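PDB 1X0U: hypothetical methylmalonyl-CoA decarboxylase alpha subunit from Sulfolobus tokodaii, which is of undescribed function but, as a putative carboxyl transferase subunit, belongs to the crotonase-like fold group and forms an assembly of six chains. Local coordinates for residues Gly338-Ile343 and Asp368-Val373; Phe94-Asp99 and Gly131-Gly136; Gly302-Val307 and Gly318-Ala323; Tyr197-Gly202 and Val214-Leu219. All blocks are in the same frame, centred on the assembly; numbering follows the deposited sequence.

Contact 1 (Gly338-Ile343 and Asp368-Val373); sequences GGSIDI and DTPGYV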
loop_
_atom_site.group_PDB
_atom_site.type_symbol
_atom_site.label_atom_id
_atom_site.label_comp_id
_atom_site.label_asym_id
_atom_site.label_seq_id
_atom_site.Cartn_x
_atom_site.Cartn_y
_atom_site.Cartn_z
ATOM N N GLY A 338 -33.794 -31.675 -15.637
ATOM C CA GLY A 338 -33.457 -31.332 -17.003
ATOM C C GLY A 338 -32.332 -30.316 -17.066
ATOM O O GLY A 338 -32.150 -29.665 -18.082
ATOM N N GLY A 339 -31.576 -30.181 -15.979
ATOM C CA GLY A 339 -30.478 -29.229 -15.962
ATOM C C GLY A 339 -30.926 -27.839 -15.553
ATOM O O GLY A 339 -30.129 -26.915 -15.497
ATOM N N SER A 340 -32.217 -27.688 -15.291
ATOM C CA SER A 340 -32.756 -26.408 -14.865
ATOM C C SER A 340 -32.105 -26.056 -13.534
ATOM O O SER A 340 -31.917 -26.927 -12.670
ATOM C CB SER A 340 -34.270 -26.498 -14.689
ATOM O OG SER A 340 -34.898 -26.902 -15.893
ATOM N N ILE A 341 -31.748 -24.789 -13.375
ATOM C CA ILE A 341 -31.118 -24.352 -12.145
ATOM C C ILE A 341 -32.206 -24.156 -11.098
ATOM O O ILE A 341 -33.352 -23.819 -11.418
ATOM C CB ILE A 341 -30.277 -23.066 -12.373
ATOM C CG1 ILE A 341 -30.169 -22.267 -11.078
ATOM C CG2 ILE A 341 -30.874 -22.251 -13.502
ATOM C CD1 ILE A 341 -29.343 -22.923 -10.043
ATOM N N ASP A 342 -31.826 -24.371 -9.846
ATOM C CA ASP A 342 -32.746 -24.316 -8.723
ATOM C C ASP A 342 -32.155 -23.571 -7.512
ATOM O O ASP A 342 -30.983 -23.231 -7.518
ATOM C CB ASP A 342 -33.051 -25.766 -8.359
ATOM C CG ASP A 342 -34.111 -25.893 -7.349
ATOM O OD1 ASP A 342 -35.142 -25.204 -7.509
ATOM O OD2 ASP A 342 -33.916 -26.688 -6.408
ATOM N N ILE A 343 -32.971 -23.326 -6.485
ATOM C CA ILE A 343 -32.512 -22.647 -5.263
ATOM C C ILE A 343 -31.325 -23.373 -4.623
ATOM O O ILE A 343 -30.284 -22.770 -4.338
ATOM C CB ILE A 343 -33.627 -22.574 -4.207
ATOM C CG1 ILE A 343 -34.655 -21.519 -4.600
ATOM C CG2 ILE A 343 -33.044 -22.229 -2.848
ATOM C CD1 ILE A 343 -35.815 -21.410 -3.620
ATOM N N ASP A 368 -25.506 -26.530 -20.190
ATOM C CA ASP A 368 -26.653 -27.199 -20.791
ATOM C C ASP A 368 -27.804 -27.032 -19.820
ATOM O O ASP A 368 -28.194 -27.956 -19.123
ATOM C CB ASP A 368 -26.386 -28.689 -21.049
ATOM C CG ASP A 368 -27.496 -29.339 -21.861
ATOM O OD1 ASP A 368 -28.362 -28.598 -22.385
ATOM O OD2 ASP A 368 -27.501 -30.587 -21.979
ATOM N N THR A 369 -28.332 -25.821 -19.771
ATOM C CA THR A 369 -29.425 -25.500 -18.875
ATOM C C THR A 369 -30.473 -24.673 -19.614
ATOM O O THR A 369 -30.143 -23.706 -20.304
ATOM C CB THR A 369 -28.899 -24.730 -17.633
ATOM O OG1 THR A 369 -30.001 -24.326 -16.813
ATOM C CG2 THR A 369 -28.086 -23.502 -18.058
ATOM N N PRO A 370 -31.751 -25.059 -19.489
ATOM C CA PRO A 370 -32.888 -24.395 -20.124
ATOM C C PRO A 370 -33.465 -23.243 -19.306
ATOM O O PRO A 370 -34.343 -22.522 -19.778
ATOM C CB PRO A 370 -33.888 -25.529 -20.263
ATOM C CG PRO A 370 -33.707 -26.236 -18.960
ATOM C CD PRO A 370 -32.194 -26.295 -18.813
ATOM N N GLY A 371 -32.983 -23.077 -18.076
ATOM C CA GLY A 371 -33.500 -22.017 -17.226
ATOM C C GLY A 371 -33.640 -22.474 -15.786
ATOM O O GLY A 371 -32.875 -23.309 -15.335
ATOM N N TYR A 372 -34.625 -21.939 -15.068
ATOM C CA TYR A 372 -34.834 -22.287 -13.665
ATOM C C TYR A 372 -36.081 -23.125 -13.441
ATOM O O TYR A 372 -36.967 -23.154 -14.285
ATOM C CB TYR A 372 -34.918 -21.008 -12.813
ATOM C CG TYR A 372 -33.657 -20.168 -12.874
ATOM C CD1 TYR A 372 -33.312 -19.476 -14.042
ATOM C CD2 TYR A 372 -32.755 -20.150 -11.803
ATOM C CE1 TYR A 372 -32.091 -18.805 -14.142
ATOM C CE2 TYR A 372 -31.546 -19.486 -11.896
ATOM C CZ TYR A 372 -31.216 -18.824 -13.069
ATOM O OH TYR A 372 -29.983 -18.243 -13.194
ATOM N N VAL A 373 -36.138 -23.812 -12.299
ATOM C CA VAL A 373 -37.296 -24.631 -11.941
ATOM C C VAL A 373 -38.433 -23.687 -11.580
ATOM O O VAL A 373 -38.314 -22.885 -10.662
ATOM C CB VAL A 373 -36.991 -25.536 -10.732
ATOM C CG1 VAL A 373 -38.273 -26.195 -10.231
ATOM C CG2 VAL A 373 -35.968 -26.588 -11.124
HETATM O O HOH W 1 -29.984 -30.163 -19.765
HETATM O O HOH W 2 -35.796 -24.488 -16.718
#
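Asp-368 and Gly-338 meet through water 1, which donates to Asp-368 O at 2.9 Å and to Gly-338 O as well. The Asp-368 carboxylate turns to other partners: salt bridges to Lys-408 and Arg-407, and a hydrogen bond with Tyr-289. Thr-369 makes the first direct bond. Its OG1 lies anti to its own backbone N (chi1 175°), which brings the hydroxyl within 2.9 Å of Gly-339 O; it donates from above the carbonyl plane, not along a lone pair. Pro-370 then lays CD and CG against Gly-338 and Ser-340, with CD 3.4 Å from Gly-338 O and CG equally close to Ser-340 OG, a hydroxyl that also bonds to Phe-337 O. Gly-371 offers its carbonyl, and Ile-341 N donates to Gly-371 O over 2.7 Å, in the carbonyl plane. At Tyr-372 the ring runs alongside Ile-341, both side chains pointing the same way, with the CG2 methyl over the centre of one ring face. Water 2 ties Tyr-372 O to Ser-340 OG. Val-373 closes the pairing: Val-373 N donates to Ile-341 O at 2.9 Å, and Val-373 CB rests 3.7 Å from Asp-342 OD1. The two backbone bonds on Ile-341 make a single beta bridge where both chains have already left regular strand. Asp-342 is the N-cap of helix 343-358, so the bridge joins the start of that helix to the loop leaving strand 363-369, within the beta-alpha-beta crossover from strand 325-332 that is characteristic of the crotonase fold.

Contact 2 (Phe94-Asp99 and Gly131-Gly136); sequences FAYAQD and GINDSG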
loop_
_atom_site.group_PDB
_atom_site.type_symbol
_atom_site.label_atom_id
_atom_site.label_comp_id
_atom_site.label_asym_id
_atom_site.label_seq_id
_atom_site.Cartn_x
_atom_site.Cartn_y
_atom_site.Cartn_z
ATOM N N PHE A 94 -2.806 -27.997 10.287
ATOM C CA PHE A 94 -3.180 -28.001 11.684
ATOM C C PHE A 94 -4.474 -28.779 11.841
ATOM O O PHE A 94 -5.236 -28.950 10.889
ATOM C CB PHE A 94 -3.372 -26.570 12.200
ATOM C CG PHE A 94 -2.112 -25.942 12.734
ATOM C CD1 PHE A 94 -1.167 -25.397 11.873
ATOM C CD2 PHE A 94 -1.867 -25.914 14.104
ATOM C CE1 PHE A 94 0.003 -24.832 12.373
ATOM C CE2 PHE A 94 -0.708 -25.356 14.613
ATOM C CZ PHE A 94 0.228 -24.815 13.754
ATOM N N ALA A 95 -4.719 -29.260 13.049
ATOM C CA ALA A 95 -5.937 -30.003 13.310
ATOM C C ALA A 95 -6.226 -30.097 14.792
ATOM O O ALA A 95 -5.346 -29.899 15.628
ATOM C CB ALA A 95 -5.822 -31.419 12.729
ATOM N N TYR A 96 -7.487 -30.363 15.098
ATOM C CA TYR A 96 -7.902 -30.603 16.459
ATOM C C TYR A 96 -8.798 -31.823 16.348
ATOM O O TYR A 96 -9.469 -32.026 15.330
ATOM C CB TYR A 96 -8.642 -29.419 17.084
ATOM C CG TYR A 96 -9.976 -29.064 16.483
ATOM C CD1 TYR A 96 -10.103 -27.976 15.616
ATOM C CD2 TYR A 96 -11.126 -29.777 16.820
ATOM C CE1 TYR A 96 -11.336 -27.610 15.112
ATOM C CE2 TYR A 96 -12.368 -29.413 16.317
ATOM C CZ TYR A 96 -12.463 -28.325 15.461
ATOM O OH TYR A 96 -13.683 -27.972 14.933
ATOM N N ALA A 97 -8.764 -32.654 17.378
ATOM C CA ALA A 97 -9.570 -33.863 17.416
ATOM C C ALA A 97 -10.179 -33.908 18.801
ATOM O O ALA A 97 -9.465 -34.047 19.793
ATOM C CB ALA A 97 -8.692 -35.086 17.178
ATOM N N GLN A 98 -11.493 -33.749 18.864
ATOM C CA GLN A 98 -12.185 -33.777 20.136
ATOM C C GLN A 98 -12.267 -35.221 20.619
ATOM O O GLN A 98 -12.467 -36.145 19.828
ATOM C CB GLN A 98 -13.578 -33.164 19.981
ATOM C CG GLN A 98 -13.542 -31.684 19.606
ATOM C CD GLN A 98 -14.920 -31.100 19.364
ATOM O OE1 GLN A 98 -15.695 -31.613 18.550
ATOM N NE2 GLN A 98 -15.233 -30.014 20.062
ATOM N N ASP A 99 -12.076 -35.412 21.918
ATOM C CA ASP A 99 -12.120 -36.742 22.510
ATOM C C ASP A 99 -13.460 -36.922 23.207
ATOM O O ASP A 99 -13.679 -36.375 24.289
ATOM C CB ASP A 99 -10.996 -36.901 23.524
ATOM C CG ASP A 99 -10.813 -38.329 23.959
ATOM O OD1 ASP A 99 -11.796 -39.098 23.881
ATOM O OD2 ASP A 99 -9.696 -38.676 24.385
ATOM N N GLY A 131 -10.746 -29.933 11.401
ATOM C CA GLY A 131 -11.293 -30.192 12.715
ATOM C C GLY A 131 -12.062 -31.495 12.738
ATOM O O GLY A 131 -13.113 -31.611 12.110
ATOM N N ILE A 132 -11.531 -32.479 13.455
ATOM C CA ILE A 132 -12.185 -33.772 13.575
ATOM C C ILE A 132 -13.124 -33.680 14.782
ATOM O O ILE A 132 -12.729 -33.900 15.938
ATOM C CB ILE A 132 -11.146 -34.892 13.775
ATOM C CG1 ILE A 132 -10.009 -34.730 12.757
ATOM C CG2 ILE A 132 -11.806 -36.253 13.577
ATOM C CD1 ILE A 132 -8.901 -35.751 12.902
ATOM N N ASN A 133 -14.376 -33.335 14.498
ATOM C CA ASN A 133 -15.399 -33.163 15.523
ATOM C C ASN A 133 -15.977 -34.450 16.109
ATOM O O ASN A 133 -16.169 -35.432 15.402
ATOM C CB ASN A 133 -16.531 -32.302 14.960
ATOM C CG ASN A 133 -16.149 -30.834 14.859
ATOM O OD1 ASN A 133 -15.132 -30.476 14.243
ATOM N ND2 ASN A 133 -16.962 -29.975 15.467
ATOM N N ASP A 134 -16.253 -34.419 17.410
ATOM C CA ASP A 134 -16.830 -35.547 18.142
ATOM C C ASP A 134 -17.206 -34.972 19.502
ATOM O O ASP A 134 -16.634 -35.332 20.536
ATOM C CB ASP A 134 -15.808 -36.674 18.313
ATOM C CG ASP A 134 -16.462 -38.017 18.597
ATOM O OD1 ASP A 134 -17.683 -38.032 18.895
ATOM O OD2 ASP A 134 -15.758 -39.055 18.523
ATOM N N SER A 135 -18.167 -34.057 19.480
ATOM C CA SER A 135 -18.615 -33.371 20.679
ATOM C C SER A 135 -20.125 -33.346 20.794
ATOM O O SER A 135 -20.813 -33.069 19.821
ATOM C CB SER A 135 -18.092 -31.930 20.665
ATOM O OG SER A 135 -18.611 -31.171 21.749
ATOM N N GLY A 136 -20.634 -33.621 21.993
ATOM C CA GLY A 136 -22.068 -33.590 22.201
ATOM C C GLY A 136 -22.556 -32.152 22.205
ATOM O O GLY A 136 -23.735 -31.881 21.971
HETATM O O HOH W 3 -11.903 -36.621 16.973
HETATM O O HOH W 4 -13.521 -38.607 20.008
#
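Gln-98 reaches across to Asp-134 and Ser-135 where two neighbouring parallel strands, 91-98 and 129-133, run out of the sheet; with helix 109-125 they form a beta-alpha-beta unit of the crotonase fold. At its base, Gln-98 CB sits 3.8 Å from Asp-134 O. The chain is extended beyond CG (chi2 176°), which carries the amide alongside the other backbone, and CD packs 3.5 Å from Ser-135 CB. At the tip, OE1 touches Ser-135 CB and accepts from Asp-134 N at 3.1 Å in a nearly straight bond (167°), with the donor slightly tilted from the amide carbonyl plane. The side-chain oxygen thus continues the ladder in which Ile-132 N donates to Tyr-96 O and Gln-98 N to Ile-132 O. NE2, the other branch, hydrogen-bonds to His-111 NE2, so both ends of the amide are held and its rotation is fixed. On the Tyr-96 side of the sheet one face of the phenol ring covers Gly-131, whose CA lies off toward the rim, 3.6 Å from the ring centroid. Asp-134, salt-bridged to Lys-39 and Arg-45, also takes part through water 4, which donates to Asp-134 OD2 and to Gln-98 O, each at 2.7 Å.

Contact 3 (Gly302-Val307 and Gly318-Ala323); sequences GEFLEV and GFARIA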
loop_
_atom_site.group_PDB
_atom_site.type_symbol
_atom_site.label_atom_id
_atom_site.label_comp_id
_atom_site.label_asym_id
_atom_site.label_seq_id
_atom_site.Cartn_x
_atom_site.Cartn_y
_atom_site.Cartn_z
ATOM N N GLY A 302 -9.642 -39.091 -15.968
ATOM C CA GLY A 302 -11.052 -39.123 -15.609
ATOM C C GLY A 302 -11.396 -38.947 -14.133
ATOM O O GLY A 302 -12.534 -39.178 -13.748
ATOM N N GLU A 303 -10.439 -38.533 -13.307
ATOM C CA GLU A 303 -10.710 -38.348 -11.881
ATOM C C GLU A 303 -11.448 -37.053 -11.541
ATOM O O GLU A 303 -11.123 -35.979 -12.048
ATOM C CB GLU A 303 -9.420 -38.443 -11.066
ATOM C CG GLU A 303 -9.158 -39.845 -10.490
ATOM C CD GLU A 303 -10.433 -40.529 -9.975
ATOM O OE1 GLU A 303 -11.180 -41.109 -10.796
ATOM O OE2 GLU A 303 -10.702 -40.483 -8.755
ATOM N N PHE A 304 -12.443 -37.168 -10.670
ATOM C CA PHE A 304 -13.257 -36.027 -10.282
ATOM C C PHE A 304 -13.722 -36.175 -8.832
ATOM O O PHE A 304 -14.422 -37.138 -8.494
ATOM C CB PHE A 304 -14.466 -35.942 -11.227
ATOM C CG PHE A 304 -15.409 -34.801 -10.939
ATOM C CD1 PHE A 304 -14.958 -33.484 -10.934
ATOM C CD2 PHE A 304 -16.765 -35.046 -10.748
ATOM C CE1 PHE A 304 -15.845 -32.430 -10.750
ATOM C CE2 PHE A 304 -17.661 -34.005 -10.563
ATOM C CZ PHE A 304 -17.204 -32.690 -10.564
ATOM N N LEU A 305 -13.319 -35.231 -7.980
ATOM C CA LEU A 305 -13.716 -35.249 -6.573
ATOM C C LEU A 305 -14.951 -34.363 -6.535
ATOM O O LEU A 305 -14.856 -33.125 -6.570
ATOM C CB LEU A 305 -12.600 -34.680 -5.678
ATOM C CG LEU A 305 -12.760 -34.888 -4.160
ATOM C CD1 LEU A 305 -11.632 -34.225 -3.400
ATOM C CD2 LEU A 305 -14.067 -34.307 -3.712
ATOM N N GLU A 306 -16.115 -34.998 -6.471
ATOM C CA GLU A 306 -17.363 -34.254 -6.493
ATOM C C GLU A 306 -17.857 -33.725 -5.156
ATOM O O GLU A 306 -18.050 -34.478 -4.198
ATOM C CB GLU A 306 -18.460 -35.091 -7.151
ATOM C CG GLU A 306 -19.697 -34.279 -7.479
ATOM C CD GLU A 306 -20.620 -34.995 -8.434
ATOM O OE1 GLU A 306 -20.157 -35.914 -9.125
ATOM O OE2 GLU A 306 -21.803 -34.635 -8.508
ATOM N N VAL A 307 -18.062 -32.412 -5.119
ATOM C CA VAL A 307 -18.545 -31.713 -3.934
ATOM C C VAL A 307 -20.077 -31.700 -3.954
ATOM O O VAL A 307 -20.682 -31.498 -5.010
ATOM C CB VAL A 307 -18.016 -30.247 -3.920
ATOM C CG1 VAL A 307 -18.546 -29.488 -2.707
ATOM C CG2 VAL A 307 -16.508 -30.249 -3.909
ATOM N N GLY A 318 -17.108 -29.792 -8.729
ATOM C CA GLY A 318 -16.067 -30.587 -8.130
ATOM C C GLY A 318 -14.695 -30.190 -8.615
ATOM O O GLY A 318 -14.545 -29.261 -9.427
ATOM N N PHE A 319 -13.697 -30.910 -8.113
ATOM C CA PHE A 319 -12.307 -30.667 -8.451
ATOM C C PHE A 319 -11.766 -31.750 -9.372
ATOM O O PHE A 319 -12.252 -32.884 -9.390
ATOM C CB PHE A 319 -11.445 -30.630 -7.181
ATOM C CG PHE A 319 -11.833 -29.546 -6.201
ATOM C CD1 PHE A 319 -12.342 -29.875 -4.947
ATOM C CD2 PHE A 319 -11.673 -28.203 -6.528
ATOM C CE1 PHE A 319 -12.688 -28.875 -4.030
ATOM C CE2 PHE A 319 -12.015 -27.203 -5.620
ATOM C CZ PHE A 319 -12.525 -27.542 -4.364
ATOM N N ALA A 320 -10.738 -31.384 -10.125
ATOM C CA ALA A 320 -10.097 -32.301 -11.047
ATOM C C ALA A 320 -8.823 -31.633 -11.498
ATOM O O ALA A 320 -8.547 -30.493 -11.138
ATOM C CB ALA A 320 -10.998 -32.556 -12.256
ATOM N N ARG A 321 -8.038 -32.345 -12.284
ATOM C CA ARG A 321 -6.828 -31.761 -12.807
ATOM C C ARG A 321 -6.896 -31.818 -14.312
ATOM O O ARG A 321 -7.452 -32.758 -14.879
ATOM C CB ARG A 321 -5.597 -32.521 -12.312
ATOM C CG ARG A 321 -5.201 -32.156 -10.899
ATOM C CD ARG A 321 -4.196 -33.126 -10.327
ATOM N NE ARG A 321 -4.021 -32.897 -8.898
ATOM C CZ ARG A 321 -3.451 -31.816 -8.383
ATOM N NH1 ARG A 321 -2.994 -30.872 -9.191
ATOM N NH2 ARG A 321 -3.358 -31.668 -7.063
ATOM N N ILE A 322 -6.352 -30.791 -14.951
ATOM C CA ILE A 322 -6.293 -30.739 -16.402
ATOM C C ILE A 322 -4.844 -30.481 -16.757
ATOM O O ILE A 322 -4.337 -29.366 -16.590
ATOM C CB ILE A 322 -7.188 -29.637 -16.974
ATOM C CG1 ILE A 322 -8.656 -30.067 -16.842
ATOM C CG2 ILE A 322 -6.823 -29.386 -18.433
ATOM C CD1 ILE A 322 -9.647 -29.105 -17.436
ATOM N N ALA A 323 -4.173 -31.529 -17.225
ATOM C CA ALA A 323 -2.757 -31.445 -17.569
ATOM C C ALA A 323 -1.979 -31.133 -16.296
ATOM O O ALA A 323 -1.081 -30.296 -16.292
ATOM C CB ALA A 323 -2.520 -30.352 -18.617
HETATM O O HOH W 5 -8.619 -35.320 -12.834
#
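Phe-304 comes close to Gly-318: the ring slants in beside the glycine backbone, with Phe-304 CE1 3.2 Å from Gly-318 CA. With CG opposite the backbone N (chi1 180°), the ring is carried along the neighbouring strand, and its CD1 comes to 3.2 Å from Phe-319 O. The CB of Ala-320 meets the same ring at its edge, near the ring plane, 4.3 Å from Phe-304 CD1. Glu-306 shares this side of the sheet, its CA standing over one face of the Phe-304 ring toward the rim, while its carboxylate forms a salt bridge with Arg-292.

The other side belongs to Leu-305, Phe-319 and Val-307. Leu-305 and Phe-319 leave the sheet together as a hydrogen-bonded antiparallel pair, with Leu-305 CB 4.5 Å from Phe-319 CB. Farther out, the Val-307 side chain crosses that of Phe-319 at a slant, bringing CG2 to 4.1 Å from Phe-319 CE1. Helix 239-252 covers Leu-305 and Phe-319, and helix 343-358 reaches Phe-319 and Val-307, so these three side chains are buried.

Between the two sides lies a reciprocal pair of backbone bonds: Leu-305 N to Phe-319 O and Phe-319 N to Leu-305 O, both 2.9 Å. Past the last direct bond, water 5 accepts from Arg-321 N and sits 2.7 Å from Glu-303 O, linking the backbones just before strand 305-307. With strand axes 159° apart, this is a beta hairpin, in which the short strand 305-307 forms the outermost antiparallel strand, within the chain, of a mixed crotonase-type sheet.

Contact 4 (Tyr197-Gly202 and Val214-Leu219); sequences YMFVTG and VSFQDL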
loop_
_atom_site.group_PDB
_atom_site.type_symbol
_atom_site.label_atom_id
_atom_site.label_comp_id
_atom_site.label_asym_id
_atom_site.label_seq_id
_atom_site.Cartn_x
_atom_site.Cartn_y
_atom_site.Cartn_z
ATOM N N TYR A 197 -24.445 -37.257 13.776
ATOM C CA TYR A 197 -25.555 -36.395 13.429
ATOM C C TYR A 197 -25.261 -34.985 13.873
ATOM O O TYR A 197 -24.271 -34.733 14.552
ATOM C CB TYR A 197 -26.845 -36.894 14.084
ATOM C CG TYR A 197 -26.798 -37.043 15.592
ATOM C CD1 TYR A 197 -26.886 -35.932 16.428
ATOM C CD2 TYR A 197 -26.741 -38.316 16.186
ATOM C CE1 TYR A 197 -26.934 -36.075 17.821
ATOM C CE2 TYR A 197 -26.785 -38.471 17.576
ATOM C CZ TYR A 197 -26.886 -37.344 18.386
ATOM O OH TYR A 197 -26.947 -37.483 19.754
ATOM N N MET A 198 -26.094 -34.055 13.446
ATOM C CA MET A 198 -25.930 -32.684 13.877
ATOM C C MET A 198 -27.201 -31.893 13.673
ATOM O O MET A 198 -27.884 -32.024 12.657
ATOM C CB MET A 198 -24.707 -32.009 13.213
ATOM C CG MET A 198 -24.684 -31.797 11.714
ATOM S SD MET A 198 -23.051 -31.086 11.220
ATOM C CE MET A 198 -22.460 -32.241 10.130
ATOM N N PHE A 199 -27.550 -31.120 14.694
ATOM C CA PHE A 199 -28.738 -30.285 14.664
ATOM C C PHE A 199 -28.584 -29.158 15.675
ATOM O O PHE A 199 -27.864 -29.303 16.658
ATOM C CB PHE A 199 -30.003 -31.112 14.953
ATOM C CG PHE A 199 -29.848 -32.132 16.052
ATOM C CD1 PHE A 199 -29.897 -33.492 15.761
ATOM C CD2 PHE A 199 -29.685 -31.741 17.376
ATOM C CE1 PHE A 199 -29.789 -34.451 16.773
ATOM C CE2 PHE A 199 -29.576 -32.690 18.395
ATOM C CZ PHE A 199 -29.628 -34.049 18.093
ATOM N N VAL A 200 -29.230 -28.026 15.416
ATOM C CA VAL A 200 -29.145 -26.875 16.315
ATOM C C VAL A 200 -29.892 -27.164 17.614
ATOM O O VAL A 200 -29.366 -26.949 18.707
ATOM C CB VAL A 200 -29.737 -25.605 15.655
ATOM C CG1 VAL A 200 -29.690 -24.437 16.625
ATOM C CG2 VAL A 200 -28.955 -25.271 14.387
ATOM N N THR A 201 -31.118 -27.661 17.472
ATOM C CA THR A 201 -31.967 -27.994 18.606
ATOM C C THR A 201 -32.275 -29.488 18.610
ATOM O O THR A 201 -32.711 -30.044 17.605
ATOM C CB THR A 201 -33.298 -27.234 18.544
ATOM O OG1 THR A 201 -33.044 -25.833 18.391
ATOM C CG2 THR A 201 -34.098 -27.466 19.814
ATOM N N GLY A 202 -32.052 -30.133 19.748
ATOM C CA GLY A 202 -32.307 -31.557 19.849
ATOM C C GLY A 202 -33.769 -31.946 19.732
ATOM O O GLY A 202 -34.649 -31.083 19.789
ATOM N N VAL A 214 -39.151 -37.111 16.829
ATOM C CA VAL A 214 -38.266 -37.633 15.799
ATOM C C VAL A 214 -36.942 -38.168 16.351
ATOM O O VAL A 214 -36.450 -37.716 17.387
ATOM C CB VAL A 214 -38.001 -36.544 14.726
ATOM C CG1 VAL A 214 -37.692 -35.229 15.399
ATOM C CG2 VAL A 214 -36.862 -36.960 13.805
ATOM N N SER A 215 -36.395 -39.155 15.649
ATOM C CA SER A 215 -35.130 -39.790 15.996
ATOM C C SER A 215 -33.975 -38.841 15.677
ATOM O O SER A 215 -34.153 -37.864 14.948
ATOM C CB SER A 215 -34.970 -41.080 15.184
ATOM O OG SER A 215 -33.695 -41.664 15.382
ATOM N N PHE A 216 -32.796 -39.131 16.220
ATOM C CA PHE A 216 -31.627 -38.293 15.968
ATOM C C PHE A 216 -31.246 -38.307 14.486
ATOM O O PHE A 216 -30.958 -37.259 13.906
ATOM C CB PHE A 216 -30.427 -38.755 16.806
ATOM C CG PHE A 216 -30.619 -38.601 18.294
ATOM C CD1 PHE A 216 -31.334 -37.528 18.815
ATOM C CD2 PHE A 216 -30.050 -39.513 19.175
ATOM C CE1 PHE A 216 -31.484 -37.368 20.183
ATOM C CE2 PHE A 216 -30.193 -39.361 20.546
ATOM C CZ PHE A 216 -30.911 -38.287 21.050
ATOM N N GLN A 217 -31.252 -39.494 13.884
ATOM C CA GLN A 217 -30.914 -39.656 12.468
ATOM C C GLN A 217 -31.909 -38.971 11.538
ATOM O O GLN A 217 -31.526 -38.440 10.496
ATOM C CB GLN A 217 -30.826 -41.145 12.112
ATOM C CG GLN A 217 -29.616 -41.839 12.710
ATOM C CD GLN A 217 -28.323 -41.165 12.297
ATOM O OE1 GLN A 217 -27.940 -41.194 11.129
ATOM N NE2 GLN A 217 -27.650 -40.541 13.256
ATOM N N ASP A 218 -33.187 -38.992 11.902
ATOM C CA ASP A 218 -34.209 -38.367 11.077
ATOM C C ASP A 218 -34.210 -36.849 11.221
ATOM O O ASP A 218 -34.742 -36.142 10.354
ATOM C CB ASP A 218 -35.595 -38.912 11.420
ATOM C CG ASP A 218 -35.768 -40.359 11.009
ATOM O OD1 ASP A 218 -34.923 -40.860 10.241
ATOM O OD2 ASP A 218 -36.756 -40.993 11.443
ATOM N N LEU A 219 -33.617 -36.352 12.308
ATOM C CA LEU A 219 -33.556 -34.913 12.531
ATOM C C LEU A 219 -32.303 -34.300 11.911
ATOM O O LEU A 219 -32.367 -33.233 11.290
ATOM C CB LEU A 219 -33.597 -34.592 14.027
ATOM C CG LEU A 219 -33.650 -33.094 14.372
ATOM C CD1 LEU A 219 -34.919 -32.480 13.776
ATOM C CD2 LEU A 219 -33.613 -32.894 15.892
#
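Phe-216 sets its CB into the face of the Tyr-197 ring, 3.7 Å from Tyr-197 CE2 and off toward the rim. Beyond that bump the two rings run on nearly parallel, planes 30° apart, but slid so far along each other that they barely overlap, with centroids 4.9 Å apart. The phenol oxygen ends over the Phe-216 ring near its rim, Tyr-197 OH lying 3.8 Å from Phe-216 CD2. Gln-217 closes the edge of the tyrosine: its chain bends at chi2 and brings NE2 to 3.8 Å from Tyr-197 CD2, near the ring plane, while the same nitrogen hydrogen-bonds to Tyr-196 O.

Two residues along the strand, Phe-199 sends its ring to the same side. Its CZ abuts Phe-216 CD1 at 3.9 Å, and one of its faces receives the Leu-219 CD2 methyl, 3.8 Å from Phe-199 CD1. That methyl is a knob in a hollow walled by the Phe-199 ring, by Thr-201 O at 3.4 Å from Leu-219 CD2, and by the backbone of Gly-202. A second subunit lies close by, its Thr-376 against Leu-219 and its Glu-379 against Phe-199.

No direct hydrogen bond joins the two segments. Between them rings and methyls make an apolar shape fit, and the polar links lie beside it: a backbone bond between Met-198 and Gly-220, and the bond from Gln-217 NE2 to Tyr-196 O.

Overall arrangement
Along the chain the order is contact 2, contact 4, contact 3, contact 1, strictly in series: none nests in or crosses another. Contact 2 closes a loop of 31 residues carrying helix 109-125 in the N-terminal sheet. Contact 4, nearest atoms about 7 Å away, closes 11 residues around helix 203-208. Contact 3 closes the 10-residue hairpin opening the second sheet, and contact 1 closes 24 residues around helix 343-358 on that same sheet. Contacts 1 and 2 lie on opposite sides of the chain's centre. Contacts 1 and 4, 31 Å apart between centres within one chain, come together across subunits, where Tyr-372 packs on Val-200 of the second subunit.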